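Local structure of BSU-2 beta-lactamase (Bacillus subtilis, 6W5E) at residues Glu139-Trp144 and Glu153-Gly158; Gln72-Thr77 and Leu148-Glu153; Leu32-Met37 and Gly236-Val241. The protein is a class D serine beta-lactamase that hydrolyses the amide bond of the beta-lactam ring and so probably contributes to antibiotic resistance. One frame throughout, in Å; residues are numbered along the deposited sequence. Where two conformers were deposited one is given.

Contact 1. Residues Glu139-Trp144 and Glu153-Gly158; sequences ERMKTW and EDISGG
Lys142, Ile155 and Glu153 carry this contact between a helix and the irregular segment that follows it in the chain. The lysine leaves the helix with CG anti to the backbone N (chi1 -174°), bends at chi2 and then runs out extended, which brings the ammonium NZ 2.7 Å from Glu153 O. NZ approaches that carbonyl obliquely, 43° off its plane, rather than along a lone pair. A water 2.9 Å from Ile155 N accepts its N-H and also a weak bond from Lys142 NZ. A second water donates to both Lys142 O and Glu153 OE1, tying the glutamate side chain to the helix backbone; the same OE1 is hydrogen-bonded to ND1 of His146, one helical turn after Lys142. Alongside, the methyl CD1 of Ile155 rests against the helix, 4.1 Å from Met141 CB and 4.1 Å from Lys142 N. Ile155 to Gly158 form a type I turn, overlapped at its start by an Asx turn in which Asp154 OD1 accepts from Ser156 N and Ser156 OG. Met141 sends its end away from the loop, between helices 126-136 and 81-88, while Ile155 also touches Glu138 and Leu145 of helix 138-147.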
ATOM      1  N   GLU A 139     -10.710 -15.738  12.154  1.00 14.68           N
ATOM      2  CA  GLU A 139      -9.632 -16.592  12.641  1.00 17.10           C
ATOM      3  C   GLU A 139      -8.488 -16.682  11.635  1.00 14.15           C
ATOM      4  O   GLU A 139      -7.310 -16.661  12.017  1.00 14.61           O
ATOM      5  CB  GLU A 139     -10.177 -17.982  12.968  1.00 22.86           C
ATOM      6  CG  GLU A 139     -11.337 -17.975  13.964  1.00 29.99           C
ATOM      7  CD  GLU A 139     -12.703 -18.111  13.294  1.00 33.64           C
ATOM      8  OE1 GLU A 139     -13.057 -17.266  12.428  1.00 26.53           O
ATOM      9  OE2 GLU A 139     -13.428 -19.072  13.660  1.00 36.65           O
ATOM     10  N   ARG A 140      -8.809 -16.798  10.345  1.00 14.21           N
ATOM     11  CA  ARG A 140      -7.760 -16.853   9.336  1.00 14.20           C
ATOM     12  C   ARG A 140      -7.025 -15.526   9.245  1.00 12.35           C
ATOM     13  O   ARG A 140      -5.795 -15.495   9.147  1.00 13.92           O
ATOM     14  CB  ARG A 140      -8.357 -17.232   7.982  1.00 15.20           C
ATOM     15  CG  ARG A 140      -8.872 -18.648   7.940  1.00 15.61           C
ATOM     16  CD  ARG A 140      -8.887 -19.193   6.536  1.00 15.61           C
ATOM     17  NE  ARG A 140      -9.920 -18.576   5.713  1.00 12.89           N
ATOM     18  CZ  ARG A 140     -10.294 -19.056   4.532  1.00 12.58           C
ATOM     19  NH1 ARG A 140      -9.707 -20.142   4.046  1.00 13.75           N
ATOM     20  NH2 ARG A 140     -11.242 -18.447   3.836  1.00 13.34           N
ATOM     21  N   MET A 141      -7.765 -14.416   9.292  1.00 12.96           N
ATOM     22  CA  MET A 141      -7.125 -13.108   9.245  1.00 12.54           C
ATOM     23  C   MET A 141      -6.150 -12.934  10.403  1.00 12.79           C
ATOM     24  O   MET A 141      -5.029 -12.440  10.216  1.00 13.85           O
ATOM     25  CB  MET A 141      -8.190 -12.012   9.267  1.00 13.30           C
ATOM     26  CG  MET A 141      -7.647 -10.629   8.944  1.00 13.86           C
ATOM     27  SD  MET A 141      -7.211 -10.431   7.192  1.00 14.45           S
ATOM     28  CE  MET A 141      -8.841 -10.324   6.452  1.00 15.27           C
ATOM     29  N   LYS A 142      -6.555 -13.336  11.610  1.00 14.19           N
ATOM     30  CA  LYS A 142      -5.710 -13.138  12.785  1.00 14.90           C
ATOM     31  C   LYS A 142      -4.402 -13.915  12.667  1.00 14.69           C
ATOM     32  O   LYS A 142      -3.319 -13.374  12.931  1.00 14.54           O
ATOM     33  CB  LYS A 142      -6.480 -13.533  14.046  1.00 17.07           C
ATOM     34  CG  LYS A 142      -5.749 -13.231  15.339  1.00 23.01           C
ATOM     35  CD  LYS A 142      -5.554 -11.730  15.531  1.00 29.85           C
ATOM     36  CE  LYS A 142      -5.166 -11.392  16.961  1.00 33.33           C
ATOM     37  NZ  LYS A 142      -4.770  -9.967  17.104  1.00 33.85           N
ATOM     38  N   THR A 143      -4.483 -15.189  12.267  1.00 13.62           N
ATOM     39  CA  THR A 143      -3.270 -15.983  12.084  1.00 14.12           C
ATOM     40  C   THR A 143      -2.350 -15.346  11.050  1.00 13.55           C
ATOM     41  O   THR A 143      -1.141 -15.220  11.274  1.00 14.07           O
ATOM     42  CB  THR A 143      -3.643 -17.408  11.673  1.00 15.37           C
ATOM     43  OG1 THR A 143      -4.383 -18.030  12.730  1.00 17.65           O
ATOM     44  CG2 THR A 143      -2.393 -18.235  11.382  1.00 16.78           C
ATOM     45  N   TRP A 144      -2.913 -14.914   9.921  1.00 13.25           N
ATOM     46  CA  TRP A 144      -2.088 -14.321   8.872  1.00 13.91           C
ATOM     47  C   TRP A 144      -1.437 -13.017   9.326  1.00 12.99           C
ATOM     48  O   TRP A 144      -0.280 -12.751   8.992  1.00 13.18           O
ATOM     49  CB  TRP A 144      -2.913 -14.118   7.603  1.00 12.97           C
ATOM     50  CG  TRP A 144      -2.952 -15.342   6.742  1.00 12.35           C
ATOM     51  CD1 TRP A 144      -3.987 -16.224   6.597  1.00 13.89           C
ATOM     52  CD2 TRP A 144      -1.886 -15.833   5.927  1.00 14.05           C
ATOM     53  NE1 TRP A 144      -3.628 -17.236   5.731  1.00 13.75           N
ATOM     54  CE2 TRP A 144      -2.344 -17.012   5.304  1.00 13.74           C
ATOM     55  CE3 TRP A 144      -0.590 -15.382   5.652  1.00 13.72           C
ATOM     56  CZ2 TRP A 144      -1.547 -17.750   4.429  1.00 15.40           C
ATOM     57  CZ3 TRP A 144       0.199 -16.119   4.787  1.00 15.82           C
ATOM     58  CH2 TRP A 144      -0.282 -17.287   4.184  1.00 15.93           C
ATOM     59  N   GLU A 153      -1.866  -5.686  14.798  1.00 14.44           N
ATOM     60  CA  GLU A 153      -2.613  -6.904  14.484  1.00 15.03           C
ATOM     61  C   GLU A 153      -4.022  -6.918  15.077  1.00 14.59           C
ATOM     62  O   GLU A 153      -4.624  -7.985  15.216  1.00 17.84           O
ATOM     63  CB  GLU A 153      -1.827  -8.170  14.868  1.00 17.19           C
ATOM     64  CG  GLU A 153      -0.377  -8.147  14.391  1.00 15.08           C
ATOM     65  CD  GLU A 153       0.411  -9.365  14.829  1.00 18.06           C
ATOM     66  OE1 GLU A 153      -0.220 -10.359  15.254  1.00 21.61           O
ATOM     67  OE2 GLU A 153       1.658  -9.331  14.740  1.00 20.50           O
ATOM     68  N   ASP A 154      -4.579  -5.755  15.407  1.00 15.15           N
ATOM     69  CA  ASP A 154      -5.841  -5.679  16.137  1.00 16.65           C
ATOM     70  C   ASP A 154      -6.997  -5.593  15.140  1.00 12.65           C
ATOM     71  O   ASP A 154      -7.198  -4.557  14.498  1.00 14.37           O
ATOM     72  CB  ASP A 154      -5.822  -4.469  17.070  1.00 16.76           C
ATOM     73  CG  ASP A 154      -6.998  -4.450  18.023  1.00 18.05           C
ATOM     74  OD1 ASP A 154      -8.020  -5.113  17.730  1.00 18.44           O
ATOM     75  OD2 ASP A 154      -6.907  -3.748  19.051  1.00 21.87           O
ATOM     76  N   ILE A 155      -7.775  -6.673  15.034  1.00 13.16           N
ATOM     77  CA  ILE A 155      -8.914  -6.729  14.123  1.00 13.54           C
ATOM     78  C   ILE A 155     -10.249  -6.647  14.865  1.00 16.02           C
ATOM     79  O   ILE A 155     -11.294  -6.956  14.295  1.00 14.55           O
ATOM     80  CB  ILE A 155      -8.843  -7.926  13.156  1.00 15.25           C
ATOM     81  CG1 ILE A 155      -8.941  -9.267  13.891  1.00 17.43           C
ATOM     82  CG2 ILE A 155      -7.548  -7.884  12.357  1.00 15.88           C
ATOM     83  CD1 ILE A 155      -9.124 -10.488  12.957  1.00 19.07           C
ATOM     84  N   SER A 156     -10.228  -6.204  16.124  1.00 14.28           N
ATOM     85  CA  SER A 156     -11.450  -6.129  16.918  1.00 14.01           C
ATOM     86  C   SER A 156     -12.466  -5.140  16.364  1.00 16.44           C
ATOM     87  O   SER A 156     -13.637  -5.201  16.750  1.00 16.68           O
ATOM     88  CB  SER A 156     -11.108  -5.826  18.378  1.00 18.42           C
ATOM     89  OG  SER A 156     -10.641  -4.490  18.520  1.00 20.26           O
ATOM     90  N   GLY A 157     -12.055  -4.238  15.475  1.00 14.65           N
ATOM     91  CA  GLY A 157     -13.003  -3.346  14.831  1.00 15.14           C
ATOM     92  C   GLY A 157     -13.999  -4.034  13.917  1.00 15.39           C
ATOM     93  O   GLY A 157     -14.924  -3.373  13.432  1.00 15.99           O
ATOM     94  N   GLY A 158     -13.841  -5.325  13.678  1.00 14.11           N
ATOM     95  CA  GLY A 158     -14.785  -6.074  12.873  1.00 13.44           C
ATOM     96  C   GLY A 158     -14.147  -6.530  11.573  1.00 12.79           C
ATOM     97  O   GLY A 158     -13.325  -5.828  10.972  1.00 13.13           O
TER
HETATM   98  O   HOH W   1      -7.839  -8.723  17.148  1.00 21.15           O
HETATM   99  O   HOH W   2      -2.470 -11.834  15.119  1.00 24.07           O

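Contact 2. Residues Gln72-Thr77 and Leu148-Glu153; sequences QTPQST and LSYGNE
Tyr150 reaches across to Pro74 and Thr77 from a loop that has just left helix 138-147. Leu148 packs on Val81, and Ser149, with its positive phi, follows the helix in a Schellman motif. The chain then turns sharply, with Tyr150 at the centre of an inverse gamma turn. CG anti to the backbone N (chi1 -162°) swings the ring round so that its hydroxyl end meets Pro74 and Thr77. The phenol oxygen does most of the touching: Tyr150 OH lies 3.6 Å from Pro74 CB and 4.1 Å from Thr77 OG1. Pro74 meets the ring at its edge, near the ring plane, with CG 4.4 Å from Tyr150 CE1. One water completes the join, donating to Thr77 O at 3.0 Å and accepting from Tyr150 OH at 2.7 Å, in the plane of the ring. Gly151 and Asn152 form the corner of a type II' turn closed by Glu153 N on Tyr150 O, and Asn152 is tied to Ser167 and Thr169. On the facing segment, Pro74 O accepts both Thr77 N and, at 2.7 Å, Thr77 OG1, the two arriving from the same face of its plane; Thr77 OG1 is also bonded to Gln175 NE2. The next residue but one after Thr77 is the carboxylated lysine at position 79, and Ser76 OG is bonded to its OQ2, an arrangement matching the serine and modified lysine of the class D active site. Beside this site the tyrosine sets its hydroxyl against apolar proline carbons, and the water gives that buried hydroxyl and Thr77 O a hydrogen-bond partner.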
ATOM      1  N   GLN A  72      -0.489   4.036  12.722  1.00 13.39           N
ATOM      2  CA  GLN A  72      -1.660   4.732  12.217  1.00 13.76           C
ATOM      3  C   GLN A  72      -2.542   3.731  11.485  1.00 12.21           C
ATOM      4  O   GLN A  72      -2.086   2.663  11.075  1.00 12.56           O
ATOM      5  CB  GLN A  72      -1.241   5.895  11.310  1.00 14.05           C
ATOM      6  CG  GLN A  72      -0.460   6.968  12.062  1.00 17.42           C
ATOM      7  CD  GLN A  72       0.201   7.949  11.140  1.00 19.17           C
ATOM      8  OE1 GLN A  72      -0.474   8.722  10.460  1.00 18.74           O
ATOM      9  NE2 GLN A  72       1.534   7.932  11.107  1.00 19.07           N
ATOM     10  N   THR A  73      -3.813   4.078  11.317  1.00 12.02           N
ATOM     11  CA  THR A  73      -4.711   3.154  10.643  1.00 13.02           C
ATOM     12  C   THR A  73      -4.325   3.061   9.164  1.00 12.08           C
ATOM     13  O   THR A  73      -3.987   4.071   8.542  1.00 12.52           O
ATOM     14  CB  THR A  73      -6.170   3.590  10.832  1.00 12.20           C
ATOM     15  OG1 THR A  73      -6.365   4.908  10.310  1.00 13.02           O
ATOM     16  CG2 THR A  73      -6.548   3.579  12.330  1.00 14.12           C
ATOM     17  N   PRO A  74      -4.309   1.855   8.587  1.00 11.48           N
ATOM     18  CA  PRO A  74      -3.723   1.696   7.245  1.00 10.83           C
ATOM     19  C   PRO A  74      -4.625   2.135   6.105  1.00 11.05           C
ATOM     20  O   PRO A  74      -4.117   2.391   5.003  1.00 11.48           O
ATOM     21  CB  PRO A  74      -3.433   0.188   7.163  1.00 12.16           C
ATOM     22  CG  PRO A  74      -4.452  -0.422   8.076  1.00 11.84           C
ATOM     23  CD  PRO A  74      -4.596   0.556   9.220  1.00 12.45           C
ATOM     24  N   GLN A  75      -5.934   2.214   6.321  1.00 11.04           N
ATOM     25  CA  GLN A  75      -6.872   2.561   5.248  1.00 11.19           C
ATOM     26  C   GLN A  75      -6.664   1.562   4.106  1.00 11.63           C
ATOM     27  O   GLN A  75      -6.301   0.402   4.335  1.00 11.32           O
ATOM     28  CB  GLN A  75      -6.722   4.027   4.870  1.00 12.12           C
ATOM     29  CG  GLN A  75      -6.779   5.000   6.049  1.00 12.33           C
ATOM     30  CD  GLN A  75      -7.998   4.804   6.934  1.00 12.63           C
ATOM     31  OE1 GLN A  75      -7.879   4.609   8.142  1.00 14.17           O
ATOM     32  NE2 GLN A  75      -9.176   4.841   6.330  1.00 15.03           N
ATOM     33  N   SER A  76      -6.820   2.000   2.861  1.00 11.65           N
ATOM     34  CA  SER A  76      -6.817   1.044   1.763  1.00 12.04           C
ATOM     35  C   SER A  76      -5.432   0.515   1.406  1.00 10.01           C
ATOM     36  O   SER A  76      -5.338  -0.333   0.515  1.00 11.34           O
ATOM     37  CB  SER A  76      -7.494   1.642   0.535  1.00 13.67           C
ATOM     38  OG  SER A  76      -8.890   1.754   0.759  1.00 19.14           O
ATOM     39  N   THR A  77      -4.354   0.965   2.067  1.00 10.38           N
ATOM     40  CA  THR A  77      -3.090   0.255   1.893  1.00  8.86           C
ATOM     41  C   THR A  77      -3.221  -1.189   2.348  1.00 10.10           C
ATOM     42  O   THR A  77      -2.432  -2.037   1.923  1.00 10.90           O
ATOM     43  CB  THR A  77      -1.928   0.929   2.641  1.00 10.42           C
ATOM     44  OG1 THR A  77      -2.129   0.838   4.058  1.00 11.59           O
ATOM     45  CG2 THR A  77      -1.771   2.385   2.234  1.00 11.81           C
ATOM     46  N   LEU A 148       2.540 -12.168   9.297  1.00 15.30           N
ATOM     47  CA  LEU A 148       3.041 -11.027   8.547  1.00 16.28           C
ATOM     48  C   LEU A 148       3.542  -9.885   9.423  1.00 16.17           C
ATOM     49  O   LEU A 148       4.026  -8.880   8.884  1.00 18.59           O
ATOM     50  CB  LEU A 148       1.950 -10.507   7.617  1.00 15.04           C
ATOM     51  CG  LEU A 148       1.483 -11.502   6.559  1.00 14.76           C
ATOM     52  CD1 LEU A 148       0.289 -10.940   5.806  1.00 16.65           C
ATOM     53  CD2 LEU A 148       2.632 -11.866   5.612  1.00 15.69           C
ATOM     54  N   SER A 149       3.425  -9.999  10.746  1.00 17.86           N
ATOM     55  CA  SER A 149       3.899  -8.965  11.665  1.00 18.06           C
ATOM     56  C   SER A 149       3.288  -7.608  11.328  1.00 17.97           C
ATOM     57  O   SER A 149       3.983  -6.595  11.235  1.00 19.23           O
ATOM     58  CB  SER A 149       5.427  -8.890  11.664  1.00 20.79           C
ATOM     59  OG  SER A 149       5.999 -10.029  12.274  1.00 24.76           O
ATOM     60  N   TYR A 150       1.973  -7.589  11.139  1.00 15.11           N
ATOM     61  CA  TYR A 150       1.321  -6.412  10.570  1.00 12.59           C
ATOM     62  C   TYR A 150       0.828  -5.487  11.681  1.00 12.86           C
ATOM     63  O   TYR A 150      -0.322  -5.556  12.115  1.00 14.79           O
ATOM     64  CB  TYR A 150       0.209  -6.823   9.610  1.00 14.69           C
ATOM     65  CG  TYR A 150      -0.183  -5.689   8.695  1.00 13.26           C
ATOM     66  CD1 TYR A 150      -1.172  -4.788   9.067  1.00 13.48           C
ATOM     67  CD2 TYR A 150       0.456  -5.500   7.478  1.00 13.88           C
ATOM     68  CE1 TYR A 150      -1.531  -3.741   8.246  1.00 14.54           C
ATOM     69  CE2 TYR A 150       0.109  -4.442   6.650  1.00 14.44           C
ATOM     70  CZ  TYR A 150      -0.884  -3.569   7.043  1.00 14.89           C
ATOM     71  OH  TYR A 150      -1.253  -2.527   6.226  1.00 13.90           O
ATOM     72  N   GLY A 151       1.704  -4.586  12.125  1.00 12.54           N
ATOM     73  CA  GLY A 151       1.307  -3.560  13.084  1.00 13.62           C
ATOM     74  C   GLY A 151       0.833  -4.143  14.401  1.00 13.49           C
ATOM     75  O   GLY A 151       1.370  -5.136  14.903  1.00 15.31           O
ATOM     76  N   ASN A 152      -0.202  -3.526  14.976  1.00 13.45           N
ATOM     77  CA  ASN A 152      -0.742  -4.033  16.232  1.00 13.00           C
ATOM     78  C   ASN A 152      -1.618  -5.266  16.044  1.00 15.31           C
ATOM     79  O   ASN A 152      -2.084  -5.827  17.041  1.00 16.26           O
ATOM     80  CB  ASN A 152      -1.484  -2.936  17.015  1.00 14.64           C
ATOM     81  CG  ASN A 152      -2.846  -2.571  16.415  1.00 13.89           C
ATOM     82  OD1 ASN A 152      -3.213  -3.002  15.320  1.00 13.67           O
ATOM     83  ND2 ASN A 152      -3.603  -1.761  17.145  1.00 14.89           N
ATOM     84  N   GLU A 153      -1.866  -5.686  14.798  1.00 14.44           N
ATOM     85  CA  GLU A 153      -2.613  -6.904  14.484  1.00 15.03           C
ATOM     86  C   GLU A 153      -4.022  -6.918  15.077  1.00 14.59           C
ATOM     87  O   GLU A 153      -4.624  -7.985  15.216  1.00 17.84           O
ATOM     88  CB  GLU A 153      -1.827  -8.170  14.868  1.00 17.19           C
ATOM     89  CG  GLU A 153      -0.377  -8.147  14.391  1.00 15.08           C
ATOM     90  CD  GLU A 153       0.411  -9.365  14.829  1.00 18.06           C
ATOM     91  OE1 GLU A 153      -0.220 -10.359  15.254  1.00 21.61           O
ATOM     92  OE2 GLU A 153       1.658  -9.331  14.740  1.00 20.50           O
TER
HETATM   93  O   HOH W   3      -0.164  -2.518   3.752  1.00 15.45           O

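Contact 3. Residues Leu32-Met37 and Gly236-Val241; sequences LNVSKM and GSYVFV
A strand tyrosine grips the backbone of an N-terminal loop through its hydroxyl: Tyr238 OH donates to Leu32 O at 2.9 Å, in the carbonyl plane and on a lone pair, with a C=O...O angle of 120°. The same hydroxyl accepts from a water 2.6 Å away, and that water accepts a hydrogen bond from Leu32 N, at 2.8 Å. Leu32 is therefore held at both its carbonyl and its amide, once directly and once through water. Its CB sits 3.5 Å from Tyr238 OH and completes the fit with an apolar touch on the ring carbon CZ. Strand 236-244 lies in the antiparallel sheet of the penicillin-binding transpeptidase fold, between strands 48-54 and 225-233, to which its backbone is bonded on its two edges. The ring of Tyr238 leaves this sheet beside Leu52, Asp54 and Ile231, with CG anti to the carbonyl carbon (chi1 -65°), which lays the ring edge against Leu32 and Val34. Val34 meets the ring near its plane, with CG1 3.8 Å from Tyr238 CE2; the valine and tyrosine side chains run alongside each other, pointing opposite ways. Between Leu32 and Val34, Asn33 shapes the loop: its OD1 accepts Ser35 N and Ser35 OG in an Asx turn, at the start of the 3-10 segment 34-36. Leu32 also packs on Leu52, Tyr262 and Leu264.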
ATOM      1  N   LEU A  32      21.140   5.791  -7.226  1.00 20.31           N
ATOM      2  CA  LEU A  32      20.755   6.740  -6.188  1.00 17.81           C
ATOM      3  C   LEU A  32      21.204   6.249  -4.819  1.00 17.48           C
ATOM      4  O   LEU A  32      20.811   5.165  -4.373  1.00 17.18           O
ATOM      5  CB  LEU A  32      19.246   6.955  -6.187  1.00 19.27           C
ATOM      6  CG  LEU A  32      18.725   7.754  -4.988  1.00 16.97           C
ATOM      7  CD1 LEU A  32      19.180   9.199  -5.078  1.00 16.31           C
ATOM      8  CD2 LEU A  32      17.212   7.685  -4.918  1.00 17.89           C
ATOM      9  N   ASN A  33      22.072   6.999  -4.239  1.00 16.06           N
ATOM     10  CA  ASN A  33      22.499   6.772  -2.829  0.64 15.97           C
ATOM     11  C   ASN A  33      21.471   7.546  -1.816  1.00 14.76           C
ATOM     12  O   ASN A  33      21.417   8.828  -1.663  1.00 15.07           O
ATOM     13  CB  ASN A  33      23.893   7.354  -2.652  0.64 17.47           C
ATOM     14  CG  ASN A  33      24.446   7.186  -1.260  0.64 16.77           C
ATOM     15  OD1 ASN A  33      23.747   6.939  -0.333  0.64 16.79           O
ATOM     16  ND2 ASN A  33      25.746   7.337  -1.134  0.64 19.05           N
ATOM     17  N   VAL A  34      20.676   6.744  -1.114  1.00 13.05           N
ATOM     18  CA  VAL A  34      19.598   7.344  -0.332  1.00 13.42           C
ATOM     19  C   VAL A  34      20.106   8.099   0.882  1.00 14.53           C
ATOM     20  O   VAL A  34      19.371   8.914   1.449  1.00 15.79           O
ATOM     21  CB  VAL A  34      18.495   6.333   0.036  1.00 13.73           C
ATOM     22  CG1 VAL A  34      17.966   5.658  -1.211  1.00 15.23           C
ATOM     23  CG2 VAL A  34      19.003   5.322   1.063  1.00 14.70           C
ATOM     24  N   SER A  35      21.347   7.864   1.294  1.00 14.24           N
ATOM     25  CA  SER A  35      21.894   8.585   2.433  1.00 19.79           C
ATOM     26  C   SER A  35      22.221  10.033   2.103  1.00 23.28           C
ATOM     27  O   SER A  35      22.567  10.793   3.012  1.00 29.71           O
ATOM     28  CB  SER A  35      23.127   7.858   2.970  1.00 22.51           C
ATOM     29  OG  SER A  35      24.225   8.052   2.102  1.00 25.49           O
ATOM     30  N   LYS A  36      22.099  10.438   0.842  1.00 18.74           N
ATOM     31  CA  LYS A  36      22.436  11.792   0.420  1.00 21.77           C
ATOM     32  C   LYS A  36      21.220  12.677   0.172  1.00 21.51           C
ATOM     33  O   LYS A  36      21.396  13.848  -0.174  1.00 23.32           O
ATOM     34  CB  LYS A  36      23.299  11.742  -0.844  1.00 25.35           C
ATOM     35  CG  LYS A  36      24.659  11.102  -0.639  1.00 30.57           C
ATOM     36  CD  LYS A  36      25.775  12.005  -1.137  1.00 35.00           C
ATOM     37  CE  LYS A  36      27.138  11.340  -0.989  1.00 38.26           C
ATOM     38  NZ  LYS A  36      27.748  11.035  -2.320  1.00 39.11           N
ATOM     39  N   MET A  37      20.003  12.170   0.358  1.00 18.28           N
ATOM     40  CA  MET A  37      18.800  12.862  -0.087  1.00 15.83           C
ATOM     41  C   MET A  37      18.312  13.891   0.929  1.00 14.18           C
ATOM     42  O   MET A  37      18.674  13.878   2.106  1.00 17.27           O
ATOM     43  CB  MET A  37      17.651  11.883  -0.307  1.00 18.03           C
ATOM     44  CG  MET A  37      17.954  10.711  -1.185  1.00 19.03           C
ATOM     45  SD  MET A  37      16.563   9.568  -1.089  1.00 17.26           S
ATOM     46  CE  MET A  37      15.210  10.570  -1.708  1.00 16.57           C
ATOM     47  N   GLY A 236      18.440  -0.564 -10.040  1.00 18.56           N
ATOM     48  CA  GLY A 236      18.018  -1.046  -8.744  1.00 15.69           C
ATOM     49  C   GLY A 236      16.559  -0.719  -8.463  1.00 14.42           C
ATOM     50  O   GLY A 236      15.939   0.128  -9.107  1.00 14.65           O
ATOM     51  N   SER A 237      16.013  -1.415  -7.473  1.00 13.45           N
ATOM     52  CA  SER A 237      14.643  -1.218  -7.027  1.00 12.79           C
ATOM     53  C   SER A 237      14.639  -0.589  -5.637  1.00 12.43           C
ATOM     54  O   SER A 237      15.585  -0.748  -4.860  1.00 12.62           O
ATOM     55  CB  SER A 237      13.875  -2.543  -7.015  1.00 13.97           C
ATOM     56  OG  SER A 237      13.671  -3.004  -8.341  1.00 16.84           O
ATOM     57  N   TYR A 238      13.570   0.144  -5.341  1.00 12.10           N
ATOM     58  CA  TYR A 238      13.463   0.898  -4.101  1.00 11.40           C
ATOM     59  C   TYR A 238      12.056   0.743  -3.549  1.00 11.29           C
ATOM     60  O   TYR A 238      11.089   0.707  -4.313  1.00 14.16           O
ATOM     61  CB  TYR A 238      13.741   2.388  -4.340  1.00 10.75           C
ATOM     62  CG  TYR A 238      15.155   2.690  -4.781  1.00 12.38           C
ATOM     63  CD1 TYR A 238      15.568   2.445  -6.086  1.00 13.92           C
ATOM     64  CD2 TYR A 238      16.072   3.229  -3.889  1.00 12.34           C
ATOM     65  CE1 TYR A 238      16.868   2.715  -6.483  1.00 14.48           C
ATOM     66  CE2 TYR A 238      17.368   3.503  -4.275  1.00 13.96           C
ATOM     67  CZ  TYR A 238      17.758   3.243  -5.563  1.00 13.65           C
ATOM     68  OH  TYR A 238      19.050   3.519  -5.942  1.00 16.79           O
ATOM     69  N   VAL A 239      11.950   0.649  -2.224  1.00 10.47           N
ATOM     70  CA  VAL A 239      10.677   0.528  -1.519  1.00 10.07           C
ATOM     71  C   VAL A 239      10.386   1.861  -0.842  1.00 10.43           C
ATOM     72  O   VAL A 239      11.279   2.456  -0.223  1.00 10.93           O
ATOM     73  CB  VAL A 239      10.726  -0.613  -0.486  1.00 11.46           C
ATOM     74  CG1 VAL A 239       9.378  -0.757   0.190  1.00 12.35           C
ATOM     75  CG2 VAL A 239      11.163  -1.938  -1.140  1.00 14.04           C
ATOM     76  N   PHE A 240       9.151   2.345  -0.959  1.00 10.45           N
ATOM     77  CA  PHE A 240       8.804   3.639  -0.377  1.00  9.84           C
ATOM     78  C   PHE A 240       7.519   3.571   0.439  1.00  9.51           C
ATOM     79  O   PHE A 240       6.607   2.777   0.158  1.00 10.29           O
ATOM     80  CB  PHE A 240       8.680   4.746  -1.445  1.00 12.15           C
ATOM     81  CG  PHE A 240       7.642   4.448  -2.487  1.00 11.03           C
ATOM     82  CD1 PHE A 240       6.296   4.686  -2.234  1.00 10.67           C
ATOM     83  CD2 PHE A 240       8.007   3.922  -3.717  1.00 12.49           C
ATOM     84  CE1 PHE A 240       5.325   4.375  -3.179  1.00 12.33           C
ATOM     85  CE2 PHE A 240       7.041   3.627  -4.670  1.00 14.72           C
ATOM     86  CZ  PHE A 240       5.702   3.857  -4.398  1.00 15.26           C
ATOM     87  N   VAL A 241       7.447   4.450   1.440  1.00 10.08           N
ATOM     88  CA  VAL A 241       6.237   4.689   2.216  1.00 10.17           C
ATOM     89  C   VAL A 241       6.137   6.182   2.474  1.00 10.57           C
ATOM     90  O   VAL A 241       7.071   6.791   3.009  1.00 11.51           O
ATOM     91  CB  VAL A 241       6.274   3.936   3.561  1.00 11.45           C
ATOM     92  CG1 VAL A 241       5.177   4.426   4.499  1.00 11.79           C
ATOM     93  CG2 VAL A 241       6.119   2.441   3.336  1.00 12.55           C
TER
HETATM   94  O   HOH W   4      19.416   3.947  -8.503  1.00 24.98           O

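Contacts 1 and 2 are neighbours, with centres about 11 Å apart, and share Glu153: the loop after helix 138-147 first faces the active-site segment 72-77 and then doubles back on its own helix. Contact 3 stands about 32 Å from contact 1, centre to centre, on the other side of the chain's centre, and about 23 Å from contact 2, again between centres. It joins residues near the N-terminal end of the modelled chain to a strand near its C-terminal end, and both other contacts fall within the sequence between. Contact 1 thus belongs to the helical part, contact 3 joins the N-terminal loop to the sheet, and contact 2 lies nearer the middle, beside the modified lysine.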